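Uncharacterized protein (Bacillus thuringiensis serovar kurstaki, PDB 4XE8) is a ParM-type bacterial actin-like protein that binds ADP and probably assembles into nucleotide-dependent filaments that segregate plasmid DNA. Local coordinates at residues A[174-179]-A[188-193]; A[321-326]-A[339-344]; A[205-210]-A[407-412]. The protein carries 2 engineered substitutions. All blocks are in the same frame, centred on the assembly; numbering follows the deposited sequence.

Contact 1 (A[174-179]-A[188-193]); sequences EHTVEF and KIKITI
Glu174 meets Lys190 diagonally across two antiparallel strands, 174-179 and 188-193. Its chain runs out extended, and Glu174 OE1 makes a salt bridge to Lys190 NZ at 3.5 Å. Lys190 CE lies alongside the same oxygen. Next, His175 pairs with Ile191 through two backbone bonds: His175 N to Ile191 O at 2.7 Å, and Ile191 N to His175 O at 2.6 Å. The imidazole turns to the buried face, where Ile193 CD1 approaches His175 NE2 at 3.9 Å. Both ring nitrogens have partners beyond the two strands, ND1 with Ser79 OG and NE2 with Leu171 O, so the ring's rotation is fixed. Thr176 returns to the Glu174 face. With OG1 beside the backbone N (chi1 -62°), CG2 is anti to that N and packs on Lys188 CG. Val177 forms the second hydrogen-bonded pair, with Val177 N to Ile189 O at 2.9 Å and Ile189 N to Val177 O at 3.0 Å. Val177 CG2 leans toward Ile191 CD1. Glu178 lies beside the aliphatic part of Lys188, but its carboxylate is salt-bridged to Arg76. Phe179 closes the row: Ile189 CD1 meets the ring edge in its plane, 3.5 Å from Phe179 CE1. Helix 124-140 packs on the face carrying Val177, Ile189 and Ile191. The pairing is that of a two-stranded beta hairpin, here part of a larger mixed sheet in an actin-like fold.

Contact 2 (A[321-326]-A[339-344]); sequences YKPTFS and IVMDGM
Phe325 lays its ring against Val340, joining a loop to helix 337-362 in this actin-like protein. The link is a CH-pi contact. Val340 CG1 stands almost on the ring normal, 5° off it and 3.8 Å from the centroid of the Phe325 ring. CG1 is anti to the backbone N of Val340 (chi1 179°), which carries this methyl over the ring centre. The other branch, CG2, packs against Phe325 CB and CG. Met344 sits one helical turn further on. Its extended chain brings Met344 CE to 3.8 Å from Phe325 CZ. The sulfur makes a Met-aromatic contact, oblique to the ring, with Met344 SD 5.2 Å from the centroid of Phe325. Met341 comes to the ring edge with CG. Its chain then bends at chi2 and chi3 and brings Met341 SD to Pro323 CG; the two side chains cross at about a right angle. No hydrogen bond spans the two segments, so the contact is apolar packing.

Outside this first shell, Phe325 N is hydrogen-bonded to Thr337 OG1 at the start of the same helix. Pro323 and Phe325 also rest on Glu311 of helix 300-316, and Val340 reaches Ile271 of helix 265-279. The Met344 side chain lies about 6 Å from the bound ADP. Within the helix, Met344 N bonds to Val340 O at 3.0 Å.

Contact 3 (A[205-210]-A[407-412]); sequences SVLAIL and YLIANL
Leu207 points its CD1 branch into the surface of helix 402-414, between Ile409 and Ala410. Leu207 CD1 lies 3.7 Å from Ala410 CB and 3.9 Å from Ile409 CG2. Leu207 CD1 also packs on the backbone of Ala410, 3.6 Å from Ala410 N. CG of Leu207 is anti to the carbonyl carbon (chi1 -77°), and the extended second torsion pushes CD1 out to the helix. Ile409 meets the loop with both branches. CG2 takes Leu207, while Ile409 CD1 turns to Ala208 and stands 3.9 Å from Ala208 CA. In this ParM-type fold the contact ties the loop that follows strand 188-197 to the C-terminal helix, nearly 200 residues later in the chain.

Tyr407 behaves differently. Its CB leads away from the loop, yet the ring swings back, and CE1 comes obliquely to Ser205 CA. One water joins the hydroxyls, 2.6 Å from Tyr407 OH and 2.9 Å from Ser205 OG. Ser406 adds a polar tie, its OG hydrogen-bonded to Ser205 O and Ala208 N. On the loop's other flank, Val206 packs against strands 231-237 and 366-370.

Overall arrangement
The three contacts are spread widely and none touches another. Contacts 1 and 2 lie on opposite sides of the chain's centre, with centres 44 Å apart. Contact 3 is nearer to both: its centre is 26 Å from that of contact 1 and 33 Å from that of contact 2. Strand 188-197 carries half of contact 1, and the loop that follows it opens contact 3. Contact 2 then forms before helix 402-414 closes contact 3. Contact 1 belongs to the large mixed sheet, whereas contact 2 involves helix 337-362, whose Met344 side chain comes within about 6 Å of ADP. Contact 3 joins mid-chain to the C-terminal helix. As in other actin-like proteins, the nucleotide probably sits between the domains.

Contact 1 (A[174-179]-A[188-193])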
# COMPACT_ATOMS: atom_id res chain seq x y z
N GLU A 174 7.92 -15.25 -17.96
CA GLU A 174 8.85 -14.16 -18.18
C GLU A 174 8.12 -12.94 -18.71
O GLU A 174 7.39 -13.01 -19.69
CB GLU A 174 9.95 -14.60 -19.15
CG GLU A 174 10.73 -15.81 -18.66
CD GLU A 174 12.02 -16.04 -19.42
OE1 GLU A 174 12.21 -15.41 -20.48
OE2 GLU A 174 12.85 -16.86 -18.95
N HIS A 175 8.32 -11.81 -18.03
CA HIS A 175 7.63 -10.57 -18.38
C HIS A 175 8.62 -9.46 -18.67
O HIS A 175 9.50 -9.16 -17.86
CB HIS A 175 6.69 -10.15 -17.25
CG HIS A 175 6.07 -11.30 -16.52
ND1 HIS A 175 4.97 -11.98 -17.00
CD2 HIS A 175 6.39 -11.90 -15.35
CE1 HIS A 175 4.64 -12.94 -16.16
NE2 HIS A 175 5.49 -12.91 -15.14
N THR A 176 8.48 -8.84 -19.84
CA THR A 176 9.36 -7.75 -20.23
C THR A 176 8.61 -6.42 -20.15
O THR A 176 7.52 -6.27 -20.70
CB THR A 176 9.91 -7.94 -21.66
OG1 THR A 176 10.70 -9.13 -21.71
CG2 THR A 176 10.76 -6.75 -22.07
N VAL A 177 9.21 -5.46 -19.45
CA VAL A 177 8.63 -4.12 -19.34
C VAL A 177 9.57 -3.09 -19.93
O VAL A 177 10.71 -2.94 -19.48
CB VAL A 177 8.33 -3.75 -17.87
CG1 VAL A 177 7.76 -2.35 -17.79
CG2 VAL A 177 7.37 -4.76 -17.26
N GLU A 178 9.10 -2.38 -20.94
CA GLU A 178 9.90 -1.35 -21.61
C GLU A 178 9.34 0.03 -21.32
O GLU A 178 8.17 0.30 -21.59
CB GLU A 178 9.94 -1.60 -23.11
CG GLU A 178 10.46 -2.98 -23.51
CD GLU A 178 10.28 -3.26 -24.99
OE1 GLU A 178 10.51 -4.42 -25.40
OE2 GLU A 178 9.91 -2.33 -25.74
N PHE A 179 10.17 0.92 -20.79
CA PHE A 179 9.76 2.29 -20.53
C PHE A 179 9.87 3.14 -21.79
O PHE A 179 10.94 3.24 -22.39
CB PHE A 179 10.59 2.90 -19.40
CG PHE A 179 10.38 2.24 -18.07
CD1 PHE A 179 11.17 1.17 -17.68
CD2 PHE A 179 9.40 2.70 -17.20
CE1 PHE A 179 10.98 0.56 -16.45
CE2 PHE A 179 9.21 2.09 -15.97
CZ PHE A 179 10.00 1.03 -15.60
N LYS A 188 14.85 -1.48 -20.69
CA LYS A 188 14.11 -2.71 -20.89
C LYS A 188 14.43 -3.71 -19.79
O LYS A 188 15.57 -4.15 -19.65
CB LYS A 188 14.43 -3.29 -22.27
CG LYS A 188 13.83 -4.66 -22.55
CD LYS A 188 13.86 -4.95 -24.04
CE LYS A 188 15.24 -4.74 -24.63
NZ LYS A 188 15.23 -4.73 -26.12
N ILE A 189 13.42 -4.07 -19.01
CA ILE A 189 13.61 -4.95 -17.87
C ILE A 189 12.92 -6.29 -18.07
O ILE A 189 11.73 -6.35 -18.39
CB ILE A 189 13.09 -4.31 -16.57
CG1 ILE A 189 14.00 -3.14 -16.19
CG2 ILE A 189 13.05 -5.33 -15.45
CD1 ILE A 189 13.26 -1.93 -15.69
N LYS A 190 13.68 -7.37 -17.90
CA LYS A 190 13.16 -8.72 -18.09
C LYS A 190 12.91 -9.40 -16.74
O LYS A 190 13.85 -9.77 -16.03
CB LYS A 190 14.14 -9.55 -18.94
CG LYS A 190 13.71 -10.99 -19.14
CD LYS A 190 14.78 -11.78 -19.88
CE LYS A 190 14.48 -13.27 -19.86
NZ LYS A 190 15.38 -14.04 -20.78
N ILE A 191 11.64 -9.54 -16.39
CA ILE A 191 11.24 -10.10 -15.10
C ILE A 191 10.97 -11.60 -15.19
O ILE A 191 10.22 -12.06 -16.06
CB ILE A 191 9.97 -9.40 -14.57
CG1 ILE A 191 10.22 -7.89 -14.44
CG2 ILE A 191 9.55 -9.98 -13.23
CD1 ILE A 191 8.95 -7.07 -14.29
N THR A 192 11.58 -12.37 -14.29
CA THR A 192 11.36 -13.82 -14.26
C THR A 192 10.82 -14.26 -12.90
O THR A 192 11.47 -14.08 -11.87
CB THR A 192 12.66 -14.59 -14.55
OG1 THR A 192 13.10 -14.30 -15.89
CG2 THR A 192 12.42 -16.09 -14.42
N ILE A 193 9.63 -14.85 -12.91
CA ILE A 193 9.02 -15.35 -11.69
C ILE A 193 8.89 -16.87 -11.72
O ILE A 193 8.03 -17.42 -12.40
CB ILE A 193 7.63 -14.73 -11.45
CG1 ILE A 193 7.70 -13.20 -11.53
CG2 ILE A 193 7.07 -15.17 -10.11
CD1 ILE A 193 6.37 -12.51 -11.32

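Contact 2 (A[321-326]-A[339-344])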
# COMPACT_ATOMS: atom_id res chain seq x y z
N TYR A 321 3.02 18.68 20.20
CA TYR A 321 2.69 19.42 19.00
C TYR A 321 1.21 19.35 18.66
O TYR A 321 0.64 18.27 18.51
CB TYR A 321 3.52 18.92 17.81
CG TYR A 321 3.24 19.67 16.53
CD1 TYR A 321 3.80 20.92 16.30
CD2 TYR A 321 2.42 19.14 15.55
CE1 TYR A 321 3.55 21.62 15.13
CE2 TYR A 321 2.16 19.82 14.37
CZ TYR A 321 2.72 21.06 14.17
OH TYR A 321 2.47 21.75 13.01
N LYS A 322 0.58 20.52 18.53
CA LYS A 322 -0.79 20.62 18.05
C LYS A 322 -0.77 21.05 16.58
O LYS A 322 -0.18 22.07 16.23
CB LYS A 322 -1.59 21.62 18.89
CG LYS A 322 -1.02 21.86 20.28
CD LYS A 322 -1.29 23.28 20.75
CE LYS A 322 -0.65 24.30 19.82
NZ LYS A 322 0.84 24.17 19.79
N PRO A 323 -1.41 20.25 15.71
CA PRO A 323 -1.32 20.46 14.26
C PRO A 323 -2.17 21.61 13.73
O PRO A 323 -3.23 21.91 14.28
CB PRO A 323 -1.80 19.12 13.70
CG PRO A 323 -2.78 18.64 14.71
CD PRO A 323 -2.23 19.08 16.05
N THR A 324 -1.70 22.23 12.66
CA THR A 324 -2.44 23.28 11.97
C THR A 324 -2.65 22.89 10.51
O THR A 324 -1.74 22.39 9.85
CB THR A 324 -1.71 24.64 12.03
OG1 THR A 324 -1.39 24.95 13.39
CG2 THR A 324 -2.58 25.74 11.45
N PHE A 325 -3.86 23.12 10.00
CA PHE A 325 -4.15 22.87 8.59
C PHE A 325 -4.71 24.11 7.91
O PHE A 325 -5.78 24.60 8.27
CB PHE A 325 -5.13 21.70 8.45
CG PHE A 325 -4.65 20.42 9.06
CD1 PHE A 325 -3.84 19.56 8.34
CD2 PHE A 325 -5.01 20.08 10.35
CE1 PHE A 325 -3.39 18.38 8.89
CE2 PHE A 325 -4.57 18.90 10.91
CZ PHE A 325 -3.76 18.05 10.18
N SER A 326 -3.97 24.63 6.94
CA SER A 326 -4.43 25.77 6.17
C SER A 326 -4.33 25.49 4.68
O SER A 326 -3.32 24.96 4.20
CB SER A 326 -3.63 27.03 6.53
OG SER A 326 -2.28 26.92 6.10
N ILE A 339 -11.79 21.60 10.77
CA ILE A 339 -12.45 20.74 9.79
C ILE A 339 -11.74 19.41 9.62
O ILE A 339 -12.36 18.35 9.66
CB ILE A 339 -12.55 21.43 8.42
CG1 ILE A 339 -13.38 22.71 8.52
CG2 ILE A 339 -13.13 20.49 7.38
CD1 ILE A 339 -13.45 23.49 7.22
N VAL A 340 -10.42 19.47 9.44
CA VAL A 340 -9.61 18.28 9.23
C VAL A 340 -9.58 17.40 10.47
O VAL A 340 -9.74 16.18 10.39
CB VAL A 340 -8.17 18.65 8.83
CG1 VAL A 340 -7.33 17.39 8.63
CG2 VAL A 340 -8.17 19.49 7.57
N MET A 341 -9.39 18.03 11.63
CA MET A 341 -9.33 17.30 12.90
C MET A 341 -10.64 16.60 13.22
O MET A 341 -10.64 15.50 13.79
CB MET A 341 -8.95 18.25 14.04
CG MET A 341 -7.45 18.45 14.21
SD MET A 341 -6.58 16.89 14.51
CE MET A 341 -7.52 16.25 15.89
N ASP A 342 -11.76 17.23 12.88
CA ASP A 342 -13.07 16.64 13.11
C ASP A 342 -13.22 15.32 12.35
O ASP A 342 -13.67 14.32 12.90
CB ASP A 342 -14.18 17.61 12.70
CG ASP A 342 -14.41 18.70 13.73
OD1 ASP A 342 -13.59 18.83 14.66
OD2 ASP A 342 -15.41 19.44 13.61
N GLY A 343 -12.82 15.33 11.08
CA GLY A 343 -12.89 14.14 10.26
C GLY A 343 -11.93 13.06 10.72
O GLY A 343 -12.26 11.87 10.70
N MET A 344 -10.74 13.48 11.15
CA MET A 344 -9.74 12.54 11.66
C MET A 344 -10.24 11.80 12.89
O MET A 344 -10.18 10.57 12.95
CB MET A 344 -8.44 13.28 11.99
CG MET A 344 -7.60 13.66 10.79
SD MET A 344 -6.16 14.65 11.24
CE MET A 344 -5.22 14.59 9.72

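Contact 3 (A[205-210]-A[407-412])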
# COMPACT_ATOMS: atom_id res chain seq x y z
N SER A 205 2.47 -12.63 7.91
CA SER A 205 1.72 -11.39 7.73
C SER A 205 2.09 -10.33 8.76
O SER A 205 1.89 -9.14 8.54
CB SER A 205 0.21 -11.66 7.80
OG SER A 205 -0.18 -12.65 6.86
N VAL A 206 2.65 -10.77 9.89
CA VAL A 206 2.87 -9.89 11.03
C VAL A 206 4.35 -9.57 11.28
O VAL A 206 4.68 -8.81 12.19
CB VAL A 206 2.25 -10.50 12.31
CG1 VAL A 206 3.20 -11.50 12.95
CG2 VAL A 206 1.87 -9.41 13.29
N LEU A 207 5.23 -10.13 10.45
CA LEU A 207 6.68 -10.03 10.67
C LEU A 207 7.21 -8.60 10.83
O LEU A 207 8.22 -8.39 11.50
CB LEU A 207 7.42 -10.70 9.52
CG LEU A 207 7.48 -12.23 9.56
CD1 LEU A 207 8.18 -12.76 8.32
CD2 LEU A 207 8.16 -12.72 10.83
N ALA A 208 6.52 -7.62 10.25
CA ALA A 208 6.99 -6.24 10.29
C ALA A 208 6.75 -5.58 11.65
O ALA A 208 7.20 -4.46 11.89
CB ALA A 208 6.33 -5.42 9.19
N ILE A 209 6.04 -6.28 12.54
CA ILE A 209 5.77 -5.73 13.87
C ILE A 209 6.96 -5.91 14.79
O ILE A 209 7.08 -5.23 15.81
CB ILE A 209 4.52 -6.39 14.51
CG1 ILE A 209 3.90 -5.46 15.56
CG2 ILE A 209 4.86 -7.73 15.13
CD1 ILE A 209 3.40 -4.14 14.99
N LEU A 210 7.87 -6.82 14.42
CA LEU A 210 9.00 -7.15 15.27
C LEU A 210 10.35 -6.93 14.59
O LEU A 210 11.35 -6.68 15.26
CB LEU A 210 8.91 -8.60 15.74
CG LEU A 210 7.84 -8.93 16.77
CD1 LEU A 210 7.86 -10.41 17.12
CD2 LEU A 210 8.01 -8.08 18.02
N TYR A 407 5.76 -9.09 4.06
CA TYR A 407 5.96 -10.02 2.96
C TYR A 407 7.41 -10.01 2.49
O TYR A 407 7.96 -11.05 2.11
CB TYR A 407 5.03 -9.69 1.79
CG TYR A 407 3.57 -9.92 2.09
CD1 TYR A 407 3.16 -10.68 3.17
CD2 TYR A 407 2.58 -9.37 1.28
CE1 TYR A 407 1.82 -10.89 3.45
CE2 TYR A 407 1.24 -9.57 1.54
CZ TYR A 407 0.87 -10.34 2.62
OH TYR A 407 -0.47 -10.54 2.89
N LEU A 408 8.04 -8.84 2.52
CA LEU A 408 9.44 -8.70 2.14
C LEU A 408 10.34 -9.47 3.10
O LEU A 408 11.21 -10.23 2.68
CB LEU A 408 9.85 -7.23 2.10
CG LEU A 408 11.36 -6.99 1.96
CD1 LEU A 408 11.87 -7.53 0.63
CD2 LEU A 408 11.68 -5.51 2.09
N ILE A 409 10.12 -9.25 4.39
CA ILE A 409 10.89 -9.93 5.43
C ILE A 409 10.71 -11.44 5.32
O ILE A 409 11.68 -12.19 5.41
CB ILE A 409 10.47 -9.44 6.83
CG1 ILE A 409 10.77 -7.95 6.98
CG2 ILE A 409 11.18 -10.25 7.91
CD1 ILE A 409 10.12 -7.31 8.19
N ALA A 410 9.48 -11.87 5.09
CA ALA A 410 9.19 -13.28 4.89
C ALA A 410 9.93 -13.82 3.68
O ALA A 410 10.38 -14.97 3.67
CB ALA A 410 7.69 -13.50 4.73
N ASN A 411 10.07 -12.98 2.66
CA ASN A 411 10.76 -13.38 1.44
C ASN A 411 12.26 -13.55 1.66
O ASN A 411 12.86 -14.50 1.16
CB ASN A 411 10.51 -12.36 0.33
CG ASN A 411 10.74 -12.93 -1.06
OD1 ASN A 411 11.06 -14.11 -1.21
ND2 ASN A 411 10.58 -12.09 -2.08
N LEU A 412 12.86 -12.62 2.41
CA LEU A 412 14.28 -12.70 2.71
C LEU A 412 14.59 -13.94 3.54
O LEU A 412 15.60 -14.60 3.32
CB LEU A 412 14.76 -11.44 3.44
CG LEU A 412 16.22 -11.46 3.89
CD1 LEU A 412 17.15 -11.70 2.70
CD2 LEU A 412 16.59 -10.17 4.61
O HOH W 1 -1.35 -12.66 4.19